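Local coordinates for protein fructose 1-phosphate kinase (Staphylococcus aureus, PDB 2JG5) that probably phosphorylates fructose 1-phosphate, and also tagatose 6-phosphate, at the expense of ATP, as a sugar kinase of the pfkB family, at residues N41-L46 with S74-N79; F189-N194 with I200-L205; I230-V235 with K267-A272; A234-G239 with C275-A280. All coordinates share one frame; numbering follows the deposited sequence.

Contact 1 of 4, residues N41-L46 with S74-N79; sequences NVSRVL and SAIQSN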
loop_
_atom_site.group_PDB
_atom_site.type_symbol
_atom_site.label_atom_id
_atom_site.label_comp_id
_atom_site.label_asym_id
_atom_site.label_seq_id
_atom_site.Cartn_x
_atom_site.Cartn_y
_atom_site.Cartn_z
ATOM N N ASN A 41 3.453 -10.212 -15.666
ATOM C CA ASN A 41 4.827 -10.139 -16.139
ATOM C C ASN A 41 4.944 -10.704 -17.562
ATOM O O ASN A 41 5.628 -10.131 -18.411
ATOM C CB ASN A 41 5.773 -10.856 -15.167
ATOM C CG ASN A 41 6.165 -9.989 -13.955
ATOM O OD1 ASN A 41 5.696 -8.852 -13.782
ATOM N ND2 ASN A 41 7.048 -10.528 -13.119
ATOM N N VAL A 42 4.260 -11.818 -17.821
ATOM C CA VAL A 42 4.228 -12.373 -19.170
ATOM C C VAL A 42 3.694 -11.305 -20.146
ATOM O O VAL A 42 4.303 -11.050 -21.184
ATOM C CB VAL A 42 3.398 -13.710 -19.273
ATOM C CG1 VAL A 42 3.524 -14.311 -20.659
ATOM C CG2 VAL A 42 3.863 -14.725 -18.263
ATOM N N SER A 43 2.574 -10.671 -19.797
ATOM C CA SER A 43 2.018 -9.601 -20.636
ATOM C C SER A 43 3.039 -8.473 -20.843
ATOM O O SER A 43 3.139 -7.917 -21.945
ATOM C CB SER A 43 0.715 -9.045 -20.058
ATOM O OG SER A 43 -0.342 -9.965 -20.243
ATOM N N ARG A 44 3.793 -8.164 -19.785
ATOM C CA ARG A 44 4.802 -7.105 -19.832
ATOM C C ARG A 44 5.928 -7.453 -20.809
ATOM O O ARG A 44 6.354 -6.602 -21.600
ATOM C CB ARG A 44 5.383 -6.815 -18.449
ATOM C CG ARG A 44 4.507 -5.992 -17.511
ATOM C CD ARG A 44 5.408 -5.163 -16.616
ATOM N NE ARG A 44 4.730 -4.489 -15.508
ATOM C CZ ARG A 44 4.597 -3.163 -15.393
ATOM N NH1 ARG A 44 5.090 -2.356 -16.331
ATOM N NH2 ARG A 44 3.975 -2.635 -14.337
ATOM N N VAL A 45 6.396 -8.698 -20.769
ATOM C CA VAL A 45 7.449 -9.128 -21.691
ATOM C C VAL A 45 6.915 -9.290 -23.121
ATOM O O VAL A 45 7.577 -8.885 -24.076
ATOM C CB VAL A 45 8.193 -10.402 -21.216
ATOM C CG1 VAL A 45 9.360 -10.723 -22.150
ATOM C CG2 VAL A 45 8.708 -10.219 -19.798
ATOM N N LEU A 46 5.715 -9.849 -23.264
ATOM C CA LEU A 46 5.109 -9.951 -24.591
ATOM C C LEU A 46 5.055 -8.556 -25.193
ATOM O O LEU A 46 5.394 -8.378 -26.361
ATOM C CB LEU A 46 3.714 -10.588 -24.557
ATOM C CG LEU A 46 3.552 -12.100 -24.335
ATOM C CD1 LEU A 46 2.084 -12.456 -24.106
ATOM C CD2 LEU A 46 4.139 -12.950 -25.484
ATOM N N SER A 74 0.859 1.334 -20.083
ATOM C CA SER A 74 1.829 0.516 -20.801
ATOM C C SER A 74 1.289 -0.001 -22.152
ATOM O O SER A 74 1.996 -0.710 -22.882
ATOM C CB SER A 74 2.252 -0.657 -19.917
ATOM O OG SER A 74 3.564 -1.075 -20.232
ATOM N N ALA A 75 0.048 0.368 -22.480
ATOM C CA ALA A 75 -0.643 -0.097 -23.689
ATOM C C ALA A 75 -0.897 -1.611 -23.668
ATOM O O ALA A 75 -0.844 -2.284 -24.705
ATOM C CB ALA A 75 0.109 0.326 -24.963
ATOM N N ILE A 76 -1.160 -2.140 -22.476
ATOM C CA ILE A 76 -1.586 -3.526 -22.332
ATOM C C ILE A 76 -3.055 -3.562 -21.890
ATOM O O ILE A 76 -3.443 -2.901 -20.922
ATOM C CB ILE A 76 -0.669 -4.329 -21.375
ATOM C CG1 ILE A 76 0.777 -4.291 -21.876
ATOM C CG2 ILE A 76 -1.143 -5.772 -21.268
ATOM C CD1 ILE A 76 1.827 -4.642 -20.850
ATOM N N GLN A 77 -3.865 -4.317 -22.624
ATOM C CA GLN A 77 -5.286 -4.451 -22.319
ATOM C C GLN A 77 -5.485 -5.395 -21.144
ATOM O O GLN A 77 -4.630 -6.248 -20.868
ATOM C CB GLN A 77 -6.066 -4.961 -23.540
ATOM C CG GLN A 77 -5.971 -4.077 -24.768
ATOM C CD GLN A 77 -6.576 -4.732 -26.002
ATOM O OE1 GLN A 77 -5.861 -5.141 -26.929
ATOM N NE2 GLN A 77 -7.902 -4.838 -26.018
ATOM N N SER A 78 -6.606 -5.223 -20.448
ATOM C CA SER A 78 -6.986 -6.084 -19.345
ATOM C C SER A 78 -8.503 -6.212 -19.250
ATOM O O SER A 78 -9.255 -5.324 -19.656
ATOM C CB SER A 78 -6.397 -5.584 -18.019
ATOM O OG SER A 78 -7.062 -4.416 -17.551
ATOM N N ASN A 79 -8.952 -7.340 -18.718
ATOM C CA ASN A 79 -10.370 -7.580 -18.574
ATOM C C ASN A 79 -10.539 -8.390 -17.306
ATOM O O ASN A 79 -11.054 -9.511 -17.318
ATOM C CB ASN A 79 -10.917 -8.282 -19.820
ATOM C CG ASN A 79 -12.420 -8.107 -19.997
ATOM O OD1 ASN A 79 -13.082 -7.370 -19.264
ATOM N ND2 ASN A 79 -12.967 -8.800 -20.988
#
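Ile-76 reaches across to Ser-43 and Arg-44 on helix 38-48, and its two branches divide the work. From CB, the short branch CG2 meets CB of Ser-43 at 4.0 Å, methyl against methylene. The long branch starts with CG1 anti to the carbonyl carbon (chi1 -58°), runs out extended, and brings CD1 over the helix backbone, 3.7 Å from Ser-43 O and 4.0 Å from Arg-44 CA. CG of Arg-44 adds a looser touch on Ile-76 CD1 at 4.5 Å. A branched, apolar side chain suits this spot because it can cover a helical turn at two points.

Serine suits position 43 because only its CB has to face the isoleucine. Its OG is held by hydrogen bonds to Thr-4 OG1 and Ser-53 OG. Ser-74 is the outer neighbour: its OG stays 4.4 Å from Arg-44 NH1, obliquely placed to the guanidinium, which is proximity and not a bond. Between Ser-74 and Ile-76 the chain turns at Ala-75, whose positive phi (65°) closes helix 61-73 with a Schellman motif and swings Ile-76 inward before strand 77-82 begins. In this alpha/beta ribokinase-type fold, helix 38-48 thus packs on the link from helix 61-73 into the parallel sheet by van der Waals contact, while Ser-43 OG and Asn-41 ND2 bond elsewhere, the latter to Asp-249 OD2.

Contact 2 of 4, residues F189-N194 with I200-L205; sequences FNTTVN and IKYGRL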
loop_
_atom_site.group_PDB
_atom_site.type_symbol
_atom_site.label_atom_id
_atom_site.label_comp_id
_atom_site.label_asym_id
_atom_site.label_seq_id
_atom_site.Cartn_x
_atom_site.Cartn_y
_atom_site.Cartn_z
ATOM N N PHE A 189 8.998 -37.643 -11.015
ATOM C CA PHE A 189 9.341 -39.014 -11.382
ATOM C C PHE A 189 10.204 -39.720 -10.339
ATOM O O PHE A 189 10.769 -40.783 -10.613
ATOM C CB PHE A 189 10.036 -39.029 -12.744
ATOM C CG PHE A 189 9.159 -38.562 -13.870
ATOM C CD1 PHE A 189 9.180 -37.224 -14.281
ATOM C CD2 PHE A 189 8.299 -39.456 -14.514
ATOM C CE1 PHE A 189 8.359 -36.782 -15.326
ATOM C CE2 PHE A 189 7.479 -39.030 -15.559
ATOM C CZ PHE A 189 7.509 -37.686 -15.965
ATOM N N ASN A 190 10.273 -39.126 -9.145
ATOM C CA ASN A 190 11.109 -39.580 -8.030
ATOM C C ASN A 190 12.440 -40.223 -8.419
ATOM O O ASN A 190 12.689 -41.405 -8.167
ATOM C CB ASN A 190 10.328 -40.463 -7.063
ATOM C CG ASN A 190 10.721 -40.210 -5.627
ATOM O OD1 ASN A 190 10.481 -39.118 -5.094
ATOM N ND2 ASN A 190 11.345 -41.201 -4.992
ATOM N N THR A 191 13.292 -39.405 -9.027
ATOM C CA THR A 191 14.564 -39.845 -9.575
ATOM C C THR A 191 15.524 -38.665 -9.612
ATOM O O THR A 191 15.104 -37.522 -9.457
ATOM C CB THR A 191 14.396 -40.426 -11.000
ATOM O OG1 THR A 191 15.678 -40.775 -11.526
ATOM C CG2 THR A 191 13.735 -39.419 -11.930
ATOM N N THR A 192 16.806 -38.947 -9.813
ATOM C CA THR A 192 17.822 -37.908 -9.925
ATOM C C THR A 192 18.088 -37.590 -11.401
ATOM O O THR A 192 18.468 -38.474 -12.171
ATOM C CB THR A 192 19.132 -38.338 -9.243
ATOM O OG1 THR A 192 19.744 -39.387 -10.003
ATOM C CG2 THR A 192 18.869 -38.843 -7.816
ATOM N N VAL A 193 17.884 -36.332 -11.785
ATOM C CA VAL A 193 18.137 -35.867 -13.160
ATOM C C VAL A 193 19.471 -35.130 -13.249
ATOM O O VAL A 193 19.574 -33.997 -12.782
ATOM C CB VAL A 193 17.026 -34.922 -13.656
ATOM C CG1 VAL A 193 17.283 -34.499 -15.094
ATOM C CG2 VAL A 193 15.661 -35.585 -13.540
ATOM N N ASN A 194 20.473 -35.757 -13.864
ATOM C CA ASN A 194 21.851 -35.239 -13.847
ATOM C C ASN A 194 22.468 -34.956 -15.225
ATOM O O ASN A 194 23.659 -34.631 -15.322
ATOM C CB ASN A 194 22.772 -36.196 -13.070
ATOM C CG ASN A 194 22.252 -36.506 -11.674
ATOM O OD1 ASN A 194 21.655 -37.566 -11.446
ATOM N ND2 ASN A 194 22.458 -35.576 -10.735
ATOM N N ILE A 200 15.672 -34.951 -21.354
ATOM C CA ILE A 200 14.890 -35.374 -22.523
ATOM C C ILE A 200 13.959 -36.527 -22.155
ATOM O O ILE A 200 12.801 -36.524 -22.529
ATOM C CB ILE A 200 15.775 -35.850 -23.724
ATOM C CG1 ILE A 200 16.874 -34.854 -24.067
ATOM C CG2 ILE A 200 14.921 -36.106 -24.964
ATOM C CD1 ILE A 200 18.029 -35.496 -24.799
ATOM N N LYS A 201 14.482 -37.515 -21.430
ATOM C CA LYS A 201 13.716 -38.712 -21.092
ATOM C C LYS A 201 12.433 -38.367 -20.322
ATOM O O LYS A 201 11.327 -38.565 -20.831
ATOM C CB LYS A 201 14.588 -39.686 -20.302
ATOM C CG LYS A 201 13.918 -41.017 -19.997
ATOM C CD LYS A 201 14.633 -41.735 -18.870
ATOM C CE LYS A 201 14.039 -43.108 -18.630
ATOM N NZ LYS A 201 14.681 -43.719 -17.451
ATOM N N TYR A 202 12.594 -37.824 -19.116
ATOM C CA TYR A 202 11.472 -37.531 -18.219
ATOM C C TYR A 202 10.564 -36.413 -18.727
ATOM O O TYR A 202 9.380 -36.370 -18.391
ATOM C CB TYR A 202 11.982 -37.252 -16.796
ATOM C CG TYR A 202 12.739 -38.432 -16.230
ATOM C CD1 TYR A 202 12.088 -39.628 -15.976
ATOM C CD2 TYR A 202 14.109 -38.367 -15.992
ATOM C CE1 TYR A 202 12.767 -40.723 -15.482
ATOM C CE2 TYR A 202 14.807 -39.466 -15.498
ATOM C CZ TYR A 202 14.122 -40.642 -15.246
ATOM O OH TYR A 202 14.771 -41.747 -14.747
ATOM N N GLY A 203 11.120 -35.532 -19.550
ATOM C CA GLY A 203 10.350 -34.491 -20.214
ATOM C C GLY A 203 9.430 -35.030 -21.292
ATOM O O GLY A 203 8.300 -34.557 -21.440
ATOM N N ARG A 204 9.907 -36.015 -22.051
ATOM C CA ARG A 204 9.093 -36.659 -23.081
ATOM C C ARG A 204 8.042 -37.600 -22.489
ATOM O O ARG A 204 7.023 -37.882 -23.125
ATOM C CB ARG A 204 9.972 -37.397 -24.098
ATOM C CG ARG A 204 9.241 -37.742 -25.399
ATOM C CD ARG A 204 10.210 -38.073 -26.514
ATOM N NE ARG A 204 10.833 -36.872 -27.064
ATOM C CZ ARG A 204 12.051 -36.831 -27.597
ATOM N NH1 ARG A 204 12.520 -35.682 -28.065
ATOM N NH2 ARG A 204 12.811 -37.929 -27.645
ATOM N N LEU A 205 8.285 -38.086 -21.273
ATOM C CA LEU A 205 7.276 -38.870 -20.563
ATOM C C LEU A 205 6.096 -37.966 -20.194
ATOM O O LEU A 205 4.953 -38.398 -20.170
ATOM C CB LEU A 205 7.876 -39.547 -19.328
ATOM C CG LEU A 205 8.951 -40.620 -19.573
ATOM C CD1 LEU A 205 9.635 -40.990 -18.277
ATOM C CD2 LEU A 205 8.395 -41.868 -20.253
#
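Phe-189 and Tyr-202 form the apolar centre, their rings neither stacked nor edge-to-face: the planes are inclined at 36° and the centroids lie 5.4 Å apart. Tyr-202 CD1 sits over one face of the phenylalanine, 3.8 Å from its CG, and Tyr-202 CB makes an off-centre CH-pi contact with the same ring. At the far end of the phenylalanine, CE2 meets Leu-205 CB at 3.8 Å, one helical turn on.

The tyrosine ring is met on both faces. Thr-191 CG2 lies over one, 3.8 Å from the centroid, in a CH-pi contact, and Lys-201 CD lies 3.8 Å above the opposite face, toward the rim; Val-193 CG2 adds a 4.0 Å contact to Tyr-202 CD2. Threonine serves both demands here, because its methyl meets the ring while OG1, anti to its backbone N (chi1 177°), points to Tyr-202 OH for a weak hydrogen bond of 3.5 Å. Lys-201 NZ gives the same hydroxyl, Tyr-202 OH, a second weak bond, at 3.3 Å.

Asn-190, with positive phi, ends helix 182-188 in a Schellman motif, and the chain then passes alongside helix 196-208. Apolar ring contacts thus carry the connection between these helices, and the weak polar bonds at its rim probably help to place the tyrosine hydroxyl.

Contact 3 of 4, residues I230-V235 with K267-A272; sequences ISIKAV and KAFQQA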
loop_
_atom_site.group_PDB
_atom_site.type_symbol
_atom_site.label_atom_id
_atom_site.label_comp_id
_atom_site.label_asym_id
_atom_site.label_seq_id
_atom_site.Cartn_x
_atom_site.Cartn_y
_atom_site.Cartn_z
ATOM N N ILE A 230 11.255 -33.906 -31.344
ATOM C CA ILE A 230 12.571 -33.286 -31.161
ATOM C C ILE A 230 12.819 -32.832 -29.708
ATOM O O ILE A 230 11.885 -32.570 -28.965
ATOM C CB ILE A 230 12.751 -32.075 -32.136
ATOM C CG1 ILE A 230 14.232 -31.760 -32.370
ATOM C CG2 ILE A 230 11.978 -30.843 -31.642
ATOM C CD1 ILE A 230 14.505 -30.769 -33.496
ATOM N N SER A 231 14.086 -32.757 -29.311
ATOM C CA SER A 231 14.459 -32.012 -28.112
ATOM C C SER A 231 15.574 -31.021 -28.419
ATOM O O SER A 231 16.458 -31.304 -29.212
ATOM C CB SER A 231 14.831 -32.938 -26.954
ATOM O OG SER A 231 15.917 -33.763 -27.298
ATOM N N ILE A 232 15.523 -29.850 -27.803
ATOM C CA ILE A 232 16.474 -28.786 -28.121
ATOM C C ILE A 232 17.193 -28.295 -26.867
ATOM O O ILE A 232 16.597 -28.185 -25.779
ATOM C CB ILE A 232 15.787 -27.593 -28.856
ATOM C CG1 ILE A 232 15.110 -28.076 -30.143
ATOM C CG2 ILE A 232 16.807 -26.477 -29.195
ATOM C CD1 ILE A 232 13.835 -27.352 -30.472
ATOM N N LYS A 233 18.481 -28.017 -27.022
ATOM C CA LYS A 233 19.266 -27.469 -25.926
ATOM C C LYS A 233 19.588 -26.008 -26.175
ATOM O O LYS A 233 20.187 -25.652 -27.197
ATOM C CB LYS A 233 20.541 -28.285 -25.695
ATOM C CG LYS A 233 21.410 -27.791 -24.540
ATOM C CD LYS A 233 20.709 -27.910 -23.193
ATOM C CE LYS A 233 21.454 -27.172 -22.098
ATOM N NZ LYS A 233 22.655 -27.924 -21.617
ATOM N N ALA A 234 19.167 -25.163 -25.240
ATOM C CA ALA A 234 19.557 -23.759 -25.242
ATOM C C ALA A 234 20.615 -23.525 -24.170
ATOM O O ALA A 234 20.518 -24.050 -23.050
ATOM C CB ALA A 234 18.364 -22.872 -25.010
ATOM N N VAL A 235 21.637 -22.757 -24.523
ATOM C CA VAL A 235 22.680 -22.398 -23.582
ATOM C C VAL A 235 22.828 -20.871 -23.600
ATOM O O VAL A 235 23.141 -20.277 -24.635
ATOM C CB VAL A 235 24.015 -23.117 -23.930
ATOM C CG1 VAL A 235 25.201 -22.378 -23.355
ATOM C CG2 VAL A 235 23.997 -24.571 -23.448
ATOM N N LYS A 267 13.870 -21.094 -32.886
ATOM C CA LYS A 267 14.136 -19.676 -32.694
ATOM C C LYS A 267 13.245 -19.072 -31.621
ATOM O O LYS A 267 13.687 -18.194 -30.872
ATOM C CB LYS A 267 14.013 -18.922 -34.012
ATOM C CG LYS A 267 15.125 -19.259 -34.994
ATOM C CD LYS A 267 16.369 -18.459 -34.690
ATOM C CE LYS A 267 17.579 -19.016 -35.401
ATOM N NZ LYS A 267 18.560 -17.927 -35.606
ATOM N N ALA A 268 12.002 -19.549 -31.547
ATOM C CA ALA A 268 11.069 -19.149 -30.485
ATOM C C ALA A 268 11.652 -19.517 -29.131
ATOM O O ALA A 268 11.602 -18.723 -28.187
ATOM C CB ALA A 268 9.724 -19.803 -30.679
ATOM N N PHE A 269 12.225 -20.718 -29.057
ATOM C CA PHE A 269 12.867 -21.230 -27.843
ATOM C C PHE A 269 14.100 -20.396 -27.498
ATOM O O PHE A 269 14.268 -19.987 -26.344
ATOM C CB PHE A 269 13.212 -22.715 -28.007
ATOM C CG PHE A 269 13.834 -23.354 -26.781
ATOM C CD1 PHE A 269 13.228 -23.250 -25.523
ATOM C CD2 PHE A 269 15.006 -24.100 -26.897
ATOM C CE1 PHE A 269 13.802 -23.856 -24.398
ATOM C CE2 PHE A 269 15.574 -24.722 -25.781
ATOM C CZ PHE A 269 14.978 -24.592 -24.533
ATOM N N GLN A 270 14.941 -20.138 -28.501
ATOM C CA GLN A 270 16.059 -19.198 -28.373
ATOM C C GLN A 270 15.621 -17.838 -27.804
ATOM O O GLN A 270 16.252 -17.319 -26.874
ATOM C CB GLN A 270 16.728 -18.984 -29.732
ATOM C CG GLN A 270 18.087 -18.334 -29.645
ATOM C CD GLN A 270 18.580 -17.828 -30.983
ATOM O OE1 GLN A 270 17.799 -17.346 -31.810
ATOM N NE2 GLN A 270 19.876 -17.918 -31.197
ATOM N N GLN A 271 14.554 -17.271 -28.372
ATOM C CA GLN A 271 13.954 -16.028 -27.877
ATOM C C GLN A 271 13.520 -16.175 -26.413
ATOM O O GLN A 271 13.752 -15.286 -25.598
ATOM C CB GLN A 271 12.760 -15.625 -28.756
ATOM C CG GLN A 271 11.953 -14.441 -28.248
ATOM C CD GLN A 271 11.390 -13.610 -29.370
ATOM O OE1 GLN A 271 12.084 -12.765 -29.935
ATOM N NE2 GLN A 271 10.118 -13.838 -29.706
ATOM N N ALA A 272 12.918 -17.322 -26.098
ATOM C CA ALA A 272 12.461 -17.657 -24.760
ATOM C C ALA A 272 13.594 -17.604 -23.733
ATOM O O ALA A 272 13.461 -16.949 -22.691
ATOM C CB ALA A 272 11.797 -19.019 -24.768
#
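Phe-269 projects from helix 265-280 to strand 230-235, and its ring meets Ile-232 and Ala-234, whose side chains leave the same face of the strand. The apolar contacts come first. Ala-234 CB is 3.4 Å from Phe-269 CE2, a tight approach, and 3.8 Å from CZ; Ile-232 CG2 lies 3.8 Å from Phe-269 CD2, the two side chains passing alongside, each heading toward the other's backbone. A chi1 of -178° carries the phenylalanine ring out from the helix, and chi2 of 52° turns its CD2-CE2-CZ flank to the strand. Alanine fits where the backbones come close, the CA atoms of Ala-234 and Gln-270 being 6.5 Å apart; the bulkier isoleucine sits further back along the strand.

A second kind of contact is made with the peptide backbone. Ile-232 O stands 3.6 Å from Phe-269 CE2, obliquely to the ring, and the carbonyl carbon of Lys-233 is met by the ring's edge.

Polar groups are dealt with away from this interface. Backbone hydrogen bonds tie the strand to its antiparallel partners, among them Ala-234 to Ala-223 and Lys-233 to Ser-301, while Gln-270 NE2 bonds to Val-298 O. The phenylalanine also touches Met-255 of helix 247-260.

The axes of the two segments come within 8.9 Å at 33°, the helix lying on one face of the antiparallel sheet. Across this face the fit of the aromatic ring against Ile-232 and Ala-234 is made by van der Waals contact, while the helix glutamines find polar partners in neighbouring parts of the chain.

Contact 4 of 4, residues A234-G239 with C275-A280; sequences AVNPQG and CGTATA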
loop_
_atom_site.group_PDB
_atom_site.type_symbol
_atom_site.label_atom_id
_atom_site.label_comp_id
_atom_site.label_asym_id
_atom_site.label_seq_id
_atom_site.Cartn_x
_atom_site.Cartn_y
_atom_site.Cartn_z
ATOM N N ALA A 234 19.167 -25.163 -25.240
ATOM C CA ALA A 234 19.557 -23.759 -25.242
ATOM C C ALA A 234 20.615 -23.525 -24.170
ATOM O O ALA A 234 20.518 -24.050 -23.050
ATOM C CB ALA A 234 18.364 -22.872 -25.010
ATOM N N VAL A 235 21.637 -22.757 -24.523
ATOM C CA VAL A 235 22.680 -22.398 -23.582
ATOM C C VAL A 235 22.828 -20.871 -23.600
ATOM O O VAL A 235 23.141 -20.277 -24.635
ATOM C CB VAL A 235 24.015 -23.117 -23.930
ATOM C CG1 VAL A 235 25.201 -22.378 -23.355
ATOM C CG2 VAL A 235 23.997 -24.571 -23.448
ATOM N N ASN A 236 22.584 -20.237 -22.457
ATOM C CA ASN A 236 22.671 -18.783 -22.375
ATOM C C ASN A 236 24.061 -18.289 -21.971
ATOM O O ASN A 236 24.817 -19.028 -21.327
ATOM C CB ASN A 236 21.572 -18.206 -21.454
ATOM C CG ASN A 236 21.496 -18.894 -20.096
ATOM O OD1 ASN A 236 20.572 -19.659 -19.835
ATOM N ND2 ASN A 236 22.451 -18.608 -19.223
ATOM N N PRO A 237 24.408 -17.039 -22.349
ATOM C CA PRO A 237 25.698 -16.486 -21.928
ATOM C C PRO A 237 25.796 -16.398 -20.409
ATOM O O PRO A 237 24.790 -16.188 -19.729
ATOM C CB PRO A 237 25.700 -15.079 -22.544
ATOM C CG PRO A 237 24.269 -14.765 -22.784
ATOM C CD PRO A 237 23.643 -16.071 -23.154
ATOM N N GLN A 238 26.992 -16.598 -19.877
ATOM C CA GLN A 238 27.208 -16.405 -18.455
ATOM C C GLN A 238 27.258 -14.906 -18.146
ATOM O O GLN A 238 27.475 -14.082 -19.041
ATOM C CB GLN A 238 28.489 -17.116 -17.994
ATOM C CG GLN A 238 28.244 -18.450 -17.267
ATOM C CD GLN A 238 27.989 -19.635 -18.200
ATOM O OE1 GLN A 238 27.221 -19.547 -19.171
ATOM N NE2 GLN A 238 28.627 -20.764 -17.894
ATOM N N GLY A 239 27.029 -14.563 -16.883
ATOM C CA GLY A 239 27.086 -13.177 -16.444
ATOM C C GLY A 239 26.605 -13.054 -15.021
ATOM O O GLY A 239 26.077 -14.014 -14.453
ATOM N N CYS A 275 15.091 -14.038 -23.291
ATOM C CA CYS A 275 14.218 -13.263 -22.404
ATOM C C CYS A 275 14.456 -13.503 -20.915
ATOM O O CYS A 275 14.614 -12.549 -20.145
ATOM C CB CYS A 275 12.755 -13.528 -22.741
ATOM S SG CYS A 275 12.301 -12.897 -24.332
ATOM N N GLY A 276 14.479 -14.779 -20.524
ATOM C CA GLY A 276 14.706 -15.173 -19.143
ATOM C C GLY A 276 16.093 -14.811 -18.650
ATOM O O GLY A 276 16.278 -14.485 -17.478
ATOM N N THR A 277 17.065 -14.872 -19.554
ATOM C CA THR A 277 18.429 -14.485 -19.241
ATOM C C THR A 277 18.521 -12.979 -19.064
ATOM O O THR A 277 19.008 -12.506 -18.038
ATOM C CB THR A 277 19.409 -14.952 -20.321
ATOM O OG1 THR A 277 19.254 -16.363 -20.507
ATOM C CG2 THR A 277 20.861 -14.651 -19.910
ATOM N N ALA A 278 18.037 -12.238 -20.060
ATOM C CA ALA A 278 18.076 -10.775 -20.046
ATOM C C ALA A 278 17.409 -10.151 -18.799
ATOM O O ALA A 278 17.942 -9.199 -18.219
ATOM C CB ALA A 278 17.476 -10.226 -21.325
ATOM N N THR A 279 16.272 -10.708 -18.390
ATOM C CA THR A 279 15.593 -10.356 -17.136
ATOM C C THR A 279 16.490 -10.604 -15.933
ATOM O O THR A 279 16.700 -9.700 -15.115
ATOM C CB THR A 279 14.267 -11.152 -16.968
ATOM O OG1 THR A 279 13.356 -10.755 -17.986
ATOM C CG2 THR A 279 13.625 -10.890 -15.610
ATOM N N ALA A 280 17.028 -11.823 -15.848
ATOM C CA ALA A 280 17.981 -12.205 -14.795
ATOM C C ALA A 280 19.123 -11.197 -14.630
ATOM O O ALA A 280 19.552 -10.921 -13.507
ATOM C CB ALA A 280 18.529 -13.602 -15.052
#
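Asn-236 meets Thr-277 just where strand 230-235 ends, in the ribokinase fold that pfkB kinases share. Here helix 265-280 lies against the antiparallel sheet and the segment that leaves it. Phe-269, Val-273 and Thr-277 follow one another at four-residue intervals along the helix; Val-273 touches both Ala-234 and Asn-236, and Thr-277 continues the same helix face one turn further on.

Van der Waals contact joins the two segments. Asn-236 CB is only 3.1 Å from Thr-277 OG1 and 3.9 Å from its CG2, a close fit in which the oxygen and the methyl of the threonine both rest on one methylene. Pro-237 continues the contact more loosely, with its CG 4.5 Å from Thr-277 CG2 and Pro-237 O 4.2 Å from Thr-277 CG2. Proline suits a segment that has left the sheet, since it has no N-H to offer a neighbouring strand.

Hydrogen bonds are made inside each segment's own part of the fold or to other parts of the chain. Thr-277 OG1, anti to its carbonyl carbon (chi1 -55°), turns back along the helix and donates to Val-273 O. This buried hydroxyl, already bonded to its own helix, can lie against the asparagine methylene without needing a partner across the contact. Thr-279, on another side of the helix, is linked through OG1 to Ser-250 OG of helix 247-260, and Ala-280 shares backbone bonds with Val-242 and Asn-243.

The asparagine carries its amide across to the next residue: Asn-236 ND2 makes a weak but straight hydrogen bond to Pro-237 O, 3.4 Å long with an angle of 169° at the hydrogen.

In the fold
Contacts 3 and 4 are successive sections of one interface: both use strand 230-235 and helix 265-280, share Ala-234 and Val-235, and have centres 12 Å apart. Contact 2 adjoins the start of that strand, where Arg-204 NH1 lies 3.3 Å from Ile-230 O. Contact 1 lies where helix 38-48 packs near strand 77-82 of the parallel sheet, its centre about 34 Å from that of contact 2 across the chain's centre, yet it touches contact 4 through Val-45 CG1 and Cys-275 SG, 4.3 Å apart. Helix 247-260 packs against both, Ser-250 touching Val-45 and Cys-275. It carries Asp-249 of the family's GxGD motif, which probably marks the phosphoryl-transfer site and is bonded to Asn-41 of contact 1.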